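Local coordinates for protein glycoside hydrolase, GH17 family (Formosa sp. Hel1_33_131, PDB 6FCG) that probably cleaves internal beta-1,3-glucosidic linkages of laminarin, a storage glucan of microalgae, as an endo-acting laminarinase, at residues A[246-249]-A[253-256]; A[272-277]-A[306-311]; A[276-281]-A[333-338]. One frame throughout, in Å; residues are numbered along the deposited sequence.

Contact 1 (A[246-249]-A[253-256]); sequences HDTH and IFWG
T248 and W255 form the tightly packed half of this contact, in which a short helix meets the loop that returns from it. The two side chains run alongside each other, and the threonine methyl rests over one face of the indole: CG2 of T248 is 3.5 Å from the centroid of the five-membered ring of W255, 17° off the ring normal, a CH-pi contact. With OG1 lodged between the backbone N and the carbonyl carbon (chi1 65°), CG2 is left to meet the tryptophan, while the hydroxyl is bonded to M245 O and S321 OG. The indole N-H, at NE1, is likewise engaged, by S321 O.

Around F254 the packing against 246-249 is looser and nearer to solvent, though the ring stacks on Y280 of helix 266-294. CE2 of F254 comes within 3.8 Å of D247 CB, with the D247 backbone carbon at the ring edge, and F254 CZ approaches T248 CG2 at 3.8 Å. No hydrogen bond spans the two segments, and the carboxylate of D247 turns to Y280 OH. Helix 244-250 and its return loop belong to the excursion between strand 238-241 and helix 266-294, a beta-alpha connection of the TIM-barrel fold of GH17 enzymes.

Contact 2 (A[272-277]-A[306-311]); sequences IAMNRA and TGWASF
Two successive bends in M274, at chi2 and again at chi3 (-68°), curl its thioether so that the methyl meets the indole of W308, which is carried to the helix by a first torsion that sets CG anti to its backbone N (chi1 -164°). The result is a Met-aromatic contact in the TIM-barrel framework, joining helix 266-294 to the loop that follows strand 301-305. The two side chains approach from opposite directions, and the wide gap between the backbones, 10.2 Å from A277 CA to W308 CA, is bridged by side chains alone.

The methyl does the closer touching. CE of M274 stands 3.6 Å from the centroid of the six-membered ring of W308, only 10° off the ring normal, and so lies over one face of it, a CH-pi contact. The sulfur is set more obliquely, with M274 SD 4.3 Å from the same centroid. All three residues that touch are buried, and their meeting is apolar, with no hydrogen bond across the segments.

The polar atom of the indole is satisfied from outside: W308 NE1 is hydrogen-bonded to A323 O. F332 of helix 326-342 meets the same ring at an inclination, and P244, M245 and T248 of helix 244-250 also touch it. Shortening W308 to an alanine would probably open a gap in front of M274, leave its methyl without an aromatic face on that side, and deprive A323 O of its indole partner.

In GH17 relatives the catalytic nucleophile sits at the C-terminal end of the strand equivalent to 301-305, so the loop carrying this tryptophan probably leaves the barrel close to the active site. One turn along the helix from the methionine, A277 completes the contact: its CB reaches W308 CZ3 at 3.8 Å.

Contact 3 (A[276-281]-A[333-338]); sequences RAKTYA and YNHIRE
K278 and H335 meet where two neighbouring outer helices of the TIM barrel, 266-294 and 326-342, pack side by side; strand 301-305 lies between them in the sequence. The bulk of the contact is aliphatic. The two side chains cross at about a right angle, with K278 CG 3.8 Å from H335 CB, and the lysine carries its CD over one face of the imidazole. The first torsion of K278, 168°, places CG against the histidine CB, and a bend at chi2 then leads the chain along the neighbouring helix, where CE lies 4.0 Å from H335 O. Deeper in the interface the packing is thinner: A281 CB faces I336 CD1 at 4.3 Å, both residues being buried.

Electrostatic effects, if any, act at longer range: K278 NZ and E338 OE1, 6.0 Å apart, do not touch but may attract each other weakly.

No hydrogen bond crosses between the segments. Within helix 326-342, one turn apart, R337 grips Y333, while its NH2 goes on to A51 O. The phenol lies at the guanidinium edge: NE bonds it weakly, whereas R337 NH1 lies 2.9 Å from Y333 OH, which sits almost exactly in the guanidinium plane.

How the contacts relate
Helix 266-294 is the common element: contacts 2 and 3 share R276 and A277, and their centres are about 7 Å apart. Contact 1 closes earlier in the chain yet leans on the same helix, its centre about 9 Å from that of contact 2 and about 14 Å from that of contact 3. Several joints make the connection. R276 NH2 lies 2.8 Å from G256 O, a probable hydrogen bond; W255 CZ3 packs 3.7 Å from M274 SD, so that the methionine touches tryptophans from both loops; and D247 OD2, 2.9 Å from Y280 OH, links contacts 1 and 3. Segment 306-311 directly follows strand 301-305, whose C-terminal end carries the catalytic nucleophile in GH17 relatives.

Contact 1 (A[246-249]-A[253-256])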
loop_
_atom_site.group_PDB
_atom_site.type_symbol
_atom_site.label_atom_id
_atom_site.label_comp_id
_atom_site.label_asym_id
_atom_site.label_seq_id
_atom_site.Cartn_x
_atom_site.Cartn_y
_atom_site.Cartn_z
ATOM N N HIS A 246 -1.484 -10.831 22.193
ATOM C CA HIS A 246 -1.349 -9.428 21.830
ATOM C C HIS A 246 0.042 -9.087 21.339
ATOM O O HIS A 246 0.179 -8.300 20.424
ATOM C CB HIS A 246 -1.748 -8.531 23.003
ATOM C CG HIS A 246 -3.219 -8.518 23.237
ATOM N ND1 HIS A 246 -3.812 -9.069 24.353
ATOM C CD2 HIS A 246 -4.227 -8.067 22.463
ATOM C CE1 HIS A 246 -5.123 -8.924 24.271
ATOM N NE2 HIS A 246 -5.398 -8.317 23.133
ATOM N N ASP A 247 1.060 -9.654 21.973
ATOM C CA ASP A 247 2.416 -9.380 21.584
ATOM C C ASP A 247 2.805 -9.999 20.246
ATOM O O ASP A 247 3.732 -9.504 19.611
ATOM C CB ASP A 247 3.399 -9.728 22.716
ATOM C CG ASP A 247 3.360 -8.713 23.865
ATOM O OD1 ASP A 247 2.819 -7.604 23.682
ATOM O OD2 ASP A 247 3.904 -8.994 24.954
ATOM N N THR A 248 2.058 -10.972 19.727
ATOM C CA THR A 248 2.256 -11.382 18.311
ATOM C C THR A 248 2.154 -10.205 17.304
ATOM O O THR A 248 2.655 -10.309 16.170
ATOM C CB THR A 248 1.288 -12.454 17.807
ATOM O OG1 THR A 248 -0.058 -11.953 17.791
ATOM C CG2 THR A 248 1.391 -13.687 18.646
ATOM N N HIS A 249 1.511 -9.105 17.721
ATOM C CA HIS A 249 1.587 -7.849 16.989
ATOM C C HIS A 249 2.524 -6.800 17.617
ATOM O O HIS A 249 3.371 -6.253 16.927
ATOM C CB HIS A 249 0.210 -7.269 16.882
ATOM C CG HIS A 249 0.172 -5.988 16.126
ATOM N ND1 HIS A 249 0.155 -4.759 16.752
ATOM C CD2 HIS A 249 0.150 -5.739 14.797
ATOM C CE1 HIS A 249 0.111 -3.805 15.836
ATOM N NE2 HIS A 249 0.102 -4.374 14.645
ATOM N N ILE A 253 8.891 -10.548 18.216
ATOM C CA ILE A 253 10.203 -11.189 17.995
ATOM C C ILE A 253 10.183 -12.706 18.280
ATOM O O ILE A 253 10.936 -13.456 17.670
ATOM C CB ILE A 253 11.359 -10.463 18.724
ATOM C CG1 ILE A 253 11.692 -9.053 18.143
ATOM C CG2 ILE A 253 12.659 -11.263 18.658
ATOM C CD1 ILE A 253 10.557 -8.106 17.743
ATOM N N PHE A 254 9.265 -13.152 19.131
ATOM C CA PHE A 254 9.077 -14.576 19.503
ATOM C C PHE A 254 8.145 -15.359 18.570
ATOM O O PHE A 254 8.042 -16.579 18.661
ATOM C CB PHE A 254 8.502 -14.647 20.946
ATOM C CG PHE A 254 7.032 -14.332 21.026
ATOM C CD1 PHE A 254 6.083 -15.343 20.872
ATOM C CD2 PHE A 254 6.585 -13.026 21.194
ATOM C CE1 PHE A 254 4.730 -15.060 20.911
ATOM C CE2 PHE A 254 5.225 -12.739 21.225
ATOM C CZ PHE A 254 4.301 -13.758 21.088
ATOM N N TRP A 255 7.428 -14.651 17.705
ATOM C CA TRP A 255 6.297 -15.229 16.967
ATOM C C TRP A 255 6.641 -15.427 15.495
ATOM O O TRP A 255 6.951 -14.467 14.787
ATOM C CB TRP A 255 5.094 -14.293 17.087
ATOM C CG TRP A 255 3.880 -14.741 16.356
ATOM C CD1 TRP A 255 3.322 -14.133 15.282
ATOM C CD2 TRP A 255 3.094 -15.877 16.634
ATOM N NE1 TRP A 255 2.247 -14.826 14.872
ATOM C CE2 TRP A 255 2.081 -15.910 15.689
ATOM C CE3 TRP A 255 3.155 -16.885 17.585
ATOM C CZ2 TRP A 255 1.108 -16.914 15.665
ATOM C CZ3 TRP A 255 2.199 -17.878 17.566
ATOM C CH2 TRP A 255 1.196 -17.890 16.611
ATOM N N GLY A 256 6.590 -16.672 15.054
ATOM C CA GLY A 256 6.761 -16.997 13.664
ATOM C C GLY A 256 7.174 -18.429 13.422
ATOM O O GLY A 256 7.175 -19.263 14.327
#

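Contact 2 (A[272-277]-A[306-311])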
loop_
_atom_site.group_PDB
_atom_site.type_symbol
_atom_site.label_atom_id
_atom_site.label_comp_id
_atom_site.label_asym_id
_atom_site.label_seq_id
_atom_site.Cartn_x
_atom_site.Cartn_y
_atom_site.Cartn_z
ATOM N N ILE A 272 5.572 -25.746 17.617
ATOM C CA ILE A 272 6.817 -25.051 17.983
ATOM C C ILE A 272 6.549 -23.583 18.220
ATOM O O ILE A 272 7.075 -22.998 19.164
ATOM C CB ILE A 272 7.903 -25.214 16.874
ATOM C CG1 ILE A 272 8.488 -26.610 16.941
ATOM C CG2 ILE A 272 9.046 -24.207 16.997
ATOM C CD1 ILE A 272 9.117 -27.054 15.641
ATOM N N ALA A 273 5.755 -22.979 17.341
ATOM C CA ALA A 273 5.464 -21.558 17.448
ATOM C C ALA A 273 4.638 -21.265 18.706
ATOM O O ALA A 273 4.940 -20.311 19.432
ATOM C CB ALA A 273 4.730 -21.072 16.214
ATOM N N MET A 274 3.619 -22.096 18.942
ATOM C CA MET A 274 2.795 -21.973 20.116
ATOM C C MET A 274 3.557 -22.259 21.412
ATOM O O MET A 274 3.281 -21.621 22.435
ATOM C CB MET A 274 1.545 -22.850 20.023
ATOM C CG MET A 274 0.509 -22.359 19.018
ATOM S SD MET A 274 0.144 -20.595 19.113
ATOM C CE MET A 274 -0.671 -20.545 20.704
ATOM N N ASN A 275 4.514 -23.175 21.382
ATOM C CA ASN A 275 5.383 -23.349 22.530
ATOM C C ASN A 275 6.181 -22.093 22.870
ATOM O O ASN A 275 6.364 -21.764 24.037
ATOM C CB ASN A 275 6.324 -24.534 22.358
ATOM C CG ASN A 275 7.046 -24.857 23.654
ATOM O OD1 ASN A 275 6.503 -25.549 24.518
ATOM N ND2 ASN A 275 8.268 -24.350 23.807
ATOM N N ARG A 276 6.650 -21.375 21.860
ATOM C CA ARG A 276 7.332 -20.110 22.114
ATOM C C ARG A 276 6.409 -19.090 22.819
ATOM O O ARG A 276 6.884 -18.297 23.640
ATOM C CB ARG A 276 7.936 -19.516 20.824
ATOM C CG ARG A 276 9.346 -20.003 20.487
ATOM C CD ARG A 276 9.934 -19.218 19.307
ATOM N NE ARG A 276 9.239 -19.532 18.053
ATOM C CZ ARG A 276 9.573 -20.502 17.195
ATOM N NH1 ARG A 276 10.626 -21.282 17.405
ATOM N NH2 ARG A 276 8.840 -20.709 16.101
ATOM N N ALA A 277 5.128 -19.095 22.462
ATOM C CA ALA A 277 4.141 -18.223 23.062
ATOM C C ALA A 277 3.945 -18.540 24.533
ATOM O O ALA A 277 3.815 -17.632 25.372
ATOM C CB ALA A 277 2.815 -18.341 22.316
ATOM N N THR A 306 -4.795 -14.350 31.379
ATOM C CA THR A 306 -4.166 -14.563 30.080
ATOM C C THR A 306 -5.178 -15.274 29.180
ATOM O O THR A 306 -6.086 -15.931 29.675
ATOM C CB THR A 306 -2.861 -15.364 30.175
ATOM O OG1 THR A 306 -2.198 -15.329 28.907
ATOM C CG2 THR A 306 -3.123 -16.826 30.558
ATOM N N GLY A 307 -5.011 -15.150 27.875
ATOM C CA GLY A 307 -5.959 -15.703 26.929
ATOM C C GLY A 307 -5.527 -15.555 25.484
ATOM O O GLY A 307 -4.608 -14.822 25.173
ATOM N N TRP A 308 -6.203 -16.279 24.602
ATOM C CA TRP A 308 -5.875 -16.312 23.182
ATOM C C TRP A 308 -7.172 -16.431 22.363
ATOM O O TRP A 308 -7.811 -17.464 22.369
ATOM C CB TRP A 308 -4.962 -17.512 22.930
ATOM C CG TRP A 308 -4.249 -17.499 21.660
ATOM C CD1 TRP A 308 -4.780 -17.739 20.415
ATOM C CD2 TRP A 308 -2.865 -17.263 21.465
ATOM N NE1 TRP A 308 -3.802 -17.660 19.462
ATOM C CE2 TRP A 308 -2.617 -17.353 20.076
ATOM C CE3 TRP A 308 -1.809 -16.972 22.317
ATOM C CZ2 TRP A 308 -1.358 -17.177 19.528
ATOM C CZ3 TRP A 308 -0.556 -16.787 21.779
ATOM C CH2 TRP A 308 -0.338 -16.894 20.393
ATOM N N ALA A 309 -7.550 -15.360 21.671
ATOM C CA ALA A 309 -8.834 -15.304 21.008
ATOM C C ALA A 309 -8.932 -16.218 19.807
ATOM O O ALA A 309 -7.919 -16.525 19.147
ATOM C CB ALA A 309 -9.140 -13.882 20.625
ATOM N N SER A 310 -10.140 -16.680 19.524
ATOM C CA SER A 310 -10.396 -17.603 18.421
ATOM C C SER A 310 -10.694 -16.894 17.106
ATOM O O SER A 310 -10.806 -17.557 16.072
ATOM C CB SER A 310 -11.558 -18.528 18.750
ATOM O OG SER A 310 -12.776 -17.813 18.887
ATOM N N PHE A 311 -10.819 -15.570 17.123
ATOM C CA PHE A 311 -11.056 -14.831 15.897
ATOM C C PHE A 311 -10.598 -13.386 16.022
ATOM O O PHE A 311 -10.708 -12.810 17.088
ATOM C CB PHE A 311 -12.552 -14.879 15.522
ATOM C CG PHE A 311 -12.847 -14.311 14.183
ATOM C CD1 PHE A 311 -12.736 -15.093 13.048
ATOM C CD2 PHE A 311 -13.182 -12.976 14.037
ATOM C CE1 PHE A 311 -12.974 -14.560 11.779
ATOM C CE2 PHE A 311 -13.428 -12.432 12.768
ATOM C CZ PHE A 311 -13.324 -13.231 11.639
#

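Contact 3 (A[276-281]-A[333-338])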
loop_
_atom_site.group_PDB
_atom_site.type_symbol
_atom_site.label_atom_id
_atom_site.label_comp_id
_atom_site.label_asym_id
_atom_site.label_seq_id
_atom_site.Cartn_x
_atom_site.Cartn_y
_atom_site.Cartn_z
ATOM N N ARG A 276 6.650 -21.375 21.860
ATOM C CA ARG A 276 7.332 -20.110 22.114
ATOM C C ARG A 276 6.409 -19.090 22.819
ATOM O O ARG A 276 6.884 -18.297 23.640
ATOM C CB ARG A 276 7.936 -19.516 20.824
ATOM C CG ARG A 276 9.346 -20.003 20.487
ATOM C CD ARG A 276 9.934 -19.218 19.307
ATOM N NE ARG A 276 9.239 -19.532 18.053
ATOM C CZ ARG A 276 9.573 -20.502 17.195
ATOM N NH1 ARG A 276 10.626 -21.282 17.405
ATOM N NH2 ARG A 276 8.840 -20.709 16.101
ATOM N N ALA A 277 5.128 -19.095 22.462
ATOM C CA ALA A 277 4.141 -18.223 23.062
ATOM C C ALA A 277 3.945 -18.540 24.533
ATOM O O ALA A 277 3.815 -17.632 25.372
ATOM C CB ALA A 277 2.815 -18.341 22.316
ATOM N N LYS A 278 3.876 -19.825 24.849
ATOM C CA LYS A 278 3.793 -20.265 26.239
ATOM C C LYS A 278 5.027 -19.815 27.013
ATOM O O LYS A 278 4.931 -19.223 28.068
ATOM C CB LYS A 278 3.658 -21.776 26.307
ATOM C CG LYS A 278 3.844 -22.393 27.682
ATOM C CD LYS A 278 4.777 -23.582 27.570
ATOM C CE LYS A 278 4.705 -24.404 28.842
ATOM N NZ LYS A 278 5.709 -25.501 28.895
ATOM N N THR A 279 6.190 -20.082 26.468
ATOM C CA THR A 279 7.438 -19.719 27.117
ATOM C C THR A 279 7.581 -18.233 27.371
ATOM O O THR A 279 8.168 -17.803 28.383
ATOM C CB THR A 279 8.557 -20.237 26.176
ATOM O OG1 THR A 279 8.845 -21.597 26.511
ATOM C CG2 THR A 279 9.785 -19.388 26.232
ATOM N N TYR A 280 7.078 -17.447 26.429
ATOM C CA TYR A 280 7.083 -16.003 26.560
ATOM C C TYR A 280 6.307 -15.561 27.801
ATOM O O TYR A 280 6.751 -14.699 28.537
ATOM C CB TYR A 280 6.460 -15.424 25.300
ATOM C CG TYR A 280 6.522 -13.945 25.162
ATOM C CD1 TYR A 280 7.667 -13.326 24.656
ATOM C CD2 TYR A 280 5.430 -13.169 25.486
ATOM C CE1 TYR A 280 7.722 -11.955 24.507
ATOM C CE2 TYR A 280 5.465 -11.791 25.344
ATOM C CZ TYR A 280 6.606 -11.180 24.850
ATOM O OH TYR A 280 6.628 -9.805 24.723
ATOM N N ALA A 281 5.127 -16.141 28.001
ATOM C CA ALA A 281 4.299 -15.868 29.191
ATOM C C ALA A 281 5.002 -16.282 30.472
ATOM O O ALA A 281 4.964 -15.553 31.466
ATOM C CB ALA A 281 2.933 -16.570 29.095
ATOM N N TYR A 333 -4.350 -22.656 25.685
ATOM C CA TYR A 333 -5.082 -22.991 26.902
ATOM C C TYR A 333 -4.441 -24.180 27.635
ATOM O O TYR A 333 -4.194 -24.106 28.841
ATOM C CB TYR A 333 -6.547 -23.330 26.591
ATOM C CG TYR A 333 -7.349 -23.707 27.804
ATOM C CD1 TYR A 333 -7.776 -22.744 28.707
ATOM C CD2 TYR A 333 -7.706 -25.031 28.033
ATOM C CE1 TYR A 333 -8.536 -23.087 29.818
ATOM C CE2 TYR A 333 -8.466 -25.394 29.138
ATOM C CZ TYR A 333 -8.876 -24.426 30.033
ATOM O OH TYR A 333 -9.612 -24.849 31.114
ATOM N N ASN A 334 -4.164 -25.255 26.894
ATOM C CA ASN A 334 -3.560 -26.469 27.459
ATOM C C ASN A 334 -2.132 -26.280 27.934
ATOM O O ASN A 334 -1.771 -26.805 28.995
ATOM C CB ASN A 334 -3.624 -27.636 26.470
ATOM C CG ASN A 334 -5.047 -28.075 26.193
ATOM O OD1 ASN A 334 -5.919 -28.046 27.067
ATOM N ND2 ASN A 334 -5.290 -28.489 24.986
ATOM N N HIS A 335 -1.337 -25.509 27.194
ATOM C CA HIS A 335 0.021 -25.180 27.650
ATOM C C HIS A 335 -0.009 -24.394 28.954
ATOM O O HIS A 335 0.822 -24.624 29.837
ATOM C CB HIS A 335 0.817 -24.374 26.616
ATOM C CG HIS A 335 1.470 -25.182 25.533
ATOM N ND1 HIS A 335 1.873 -26.497 25.679
ATOM C CD2 HIS A 335 1.849 -24.820 24.286
ATOM C CE1 HIS A 335 2.432 -26.917 24.555
ATOM N NE2 HIS A 335 2.431 -25.919 23.695
ATOM N N ILE A 336 -0.950 -23.446 29.064
ATOM C CA ILE A 336 -1.046 -22.566 30.248
ATOM C C ILE A 336 -1.501 -23.405 31.443
ATOM O O ILE A 336 -1.002 -23.216 32.540
ATOM C CB ILE A 336 -1.964 -21.336 29.986
ATOM C CG1 ILE A 336 -1.318 -20.381 28.982
ATOM C CG2 ILE A 336 -2.285 -20.579 31.267
ATOM C CD1 ILE A 336 -0.013 -19.725 29.416
ATOM N N ARG A 337 -2.439 -24.332 31.214
ATOM C CA ARG A 337 -2.890 -25.245 32.247
ATOM C C ARG A 337 -1.746 -26.126 32.743
ATOM O O ARG A 337 -1.532 -26.225 33.965
ATOM C CB ARG A 337 -4.084 -26.080 31.774
ATOM C CG ARG A 337 -5.403 -25.312 31.674
ATOM C CD ARG A 337 -5.905 -24.756 33.003
ATOM N NE ARG A 337 -7.262 -24.236 32.824
ATOM C CZ ARG A 337 -7.861 -23.313 33.584
ATOM N NH1 ARG A 337 -9.109 -22.988 33.288
ATOM N NH2 ARG A 337 -7.293 -22.749 34.642
ATOM N N GLU A 338 -1.006 -26.749 31.824
ATOM C CA GLU A 338 0.163 -27.590 32.214
ATOM C C GLU A 338 1.218 -26.807 32.998
ATOM O O GLU A 338 1.624 -27.220 34.074
ATOM C CB GLU A 338 0.823 -28.253 31.006
ATOM C CG GLU A 338 0.154 -29.554 30.578
ATOM C CD GLU A 338 0.483 -29.936 29.141
ATOM O OE1 GLU A 338 1.690 -29.909 28.779
ATOM O OE2 GLU A 338 -0.466 -30.244 28.368
#